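Local coordinates for protein 4-hydroxy-tetrahydrodipicolinate synthase (Methanocaldococcus jannaschii DSM 2661, PDB 2YXG) that probably catalyses the condensation of pyruvate with aspartate semialdehyde to 4-hydroxy-tetrahydrodipicolinate, a step of lysine biosynthesis, through a Schiff-base intermediate, at residues A[94-99]-A[125-130]. Residues are numbered along the deposited sequence; the frame is centred on the assembly and turned at random.
Sequences VGADAV and INLPIV
Val99 and Ile129 form a parallel bridge where two adjacent strands of the TIM barrel begin, the two joined by a beta-alpha-beta crossover through helix 111-124. Two backbone hydrogen bonds hold the register. Val99 N donates to Pro128 O at 3.0 Å, and Val130 N donates to Val99 O at 2.7 Å. Leu127 lies against the backbone that leads into strand 98-102. With CG anti to the carbonyl carbon (chi1 -60°), its isobutyl end reaches the backbone of residues 96-98. CD1 lies 3.6 Å from Ala96 O, and CD2 sits near the Ala96 and Asp97 oxygens. With an alanine in place of Leu127 both methyls go, which is likely to open a gap beside these carbonyls and leave Ala96 CB without its apolar neighbour. Next to it, Pro128 CD lies 3.2 Å from Asp97 O. Val99 CB packs on Ile125 CD1 at 4.2 Å, on the side where Val99 also touches Ser88 and Ala91 of helix 81-94. Val130 lies near Lys161, the predicted Schiff-base lysine. Ala98, Pro128 and Val130 touch Phe2. The neighbouring strands continue the sheet: Ala98 has a backbone hydrogen bond with Ala74 of strand 71-75, and Ile129 with Ser158 of strand 157-162.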
# COMPACT_ATOMS: atom_id res chain seq x y z
N VAL A 94 38.77 -7.94 -10.96
CA VAL A 94 39.53 -7.35 -9.88
C VAL A 94 39.77 -8.31 -8.70
O VAL A 94 40.59 -8.02 -7.85
CB VAL A 94 38.94 -5.99 -9.40
CG1 VAL A 94 37.66 -6.17 -8.54
CG2 VAL A 94 39.95 -5.20 -8.64
N GLY A 95 39.09 -9.46 -8.63
CA GLY A 95 39.38 -10.40 -7.51
C GLY A 95 38.33 -10.59 -6.43
O GLY A 95 38.61 -11.26 -5.43
N ALA A 96 37.12 -10.04 -6.63
CA ALA A 96 36.00 -10.31 -5.69
C ALA A 96 35.62 -11.77 -5.75
O ALA A 96 35.93 -12.46 -6.74
CB ALA A 96 34.79 -9.43 -5.96
N ASP A 97 34.98 -12.23 -4.69
CA ASP A 97 34.52 -13.59 -4.60
C ASP A 97 33.12 -13.80 -5.16
O ASP A 97 32.78 -14.90 -5.54
CB ASP A 97 34.59 -14.04 -3.14
CG ASP A 97 35.99 -13.97 -2.61
OD1 ASP A 97 36.79 -14.84 -3.08
OD2 ASP A 97 36.33 -13.04 -1.81
N ALA A 98 32.33 -12.74 -5.23
CA ALA A 98 30.90 -12.84 -5.55
C ALA A 98 30.39 -11.47 -5.93
O ALA A 98 31.06 -10.44 -5.73
CB ALA A 98 30.08 -13.44 -4.33
N VAL A 99 29.22 -11.44 -6.56
CA VAL A 99 28.64 -10.17 -6.95
C VAL A 99 27.28 -10.06 -6.26
O VAL A 99 26.56 -11.04 -6.16
CB VAL A 99 28.68 -10.03 -8.50
CG1 VAL A 99 27.40 -9.62 -9.12
CG2 VAL A 99 29.79 -9.09 -8.89
N ILE A 125 29.89 -13.68 -16.24
CA ILE A 125 30.92 -13.96 -15.25
C ILE A 125 30.76 -15.37 -14.77
O ILE A 125 29.71 -15.97 -14.99
CB ILE A 125 30.84 -13.00 -14.03
CG1 ILE A 125 29.49 -13.14 -13.29
CG2 ILE A 125 31.12 -11.56 -14.48
CD1 ILE A 125 29.40 -12.30 -11.98
N ASN A 126 31.80 -15.87 -14.07
CA ASN A 126 31.70 -17.14 -13.39
C ASN A 126 31.52 -17.06 -11.86
O ASN A 126 31.18 -18.06 -11.24
CB ASN A 126 32.85 -18.08 -13.82
CG ASN A 126 32.64 -18.61 -15.28
OD1 ASN A 126 33.52 -18.47 -16.13
ND2 ASN A 126 31.43 -19.15 -15.57
N LEU A 127 31.69 -15.89 -11.27
CA LEU A 127 31.39 -15.66 -9.84
C LEU A 127 29.98 -16.07 -9.40
O LEU A 127 29.04 -15.98 -10.17
CB LEU A 127 31.62 -14.18 -9.48
CG LEU A 127 33.03 -13.67 -9.72
CD1 LEU A 127 33.21 -12.31 -9.03
CD2 LEU A 127 34.03 -14.74 -9.18
N PRO A 128 29.84 -16.51 -8.15
CA PRO A 128 28.48 -16.65 -7.59
C PRO A 128 27.80 -15.28 -7.56
O PRO A 128 28.47 -14.25 -7.41
CB PRO A 128 28.72 -17.13 -6.16
CG PRO A 128 30.17 -17.67 -6.11
CD PRO A 128 30.90 -16.88 -7.18
N ILE A 129 26.50 -15.28 -7.73
CA ILE A 129 25.72 -14.04 -7.76
C ILE A 129 24.67 -14.03 -6.66
O ILE A 129 23.89 -14.97 -6.56
CB ILE A 129 24.99 -13.88 -9.12
CG1 ILE A 129 26.03 -13.66 -10.23
CG2 ILE A 129 23.88 -12.72 -9.04
CD1 ILE A 129 25.56 -14.07 -11.54
N VAL A 130 24.68 -12.98 -5.84
CA VAL A 130 23.59 -12.72 -4.90
C VAL A 130 22.59 -11.71 -5.51
O VAL A 130 22.91 -10.53 -5.77
CB VAL A 130 24.18 -12.22 -3.55
CG1 VAL A 130 23.08 -12.09 -2.46
CG2 VAL A 130 25.28 -13.17 -3.07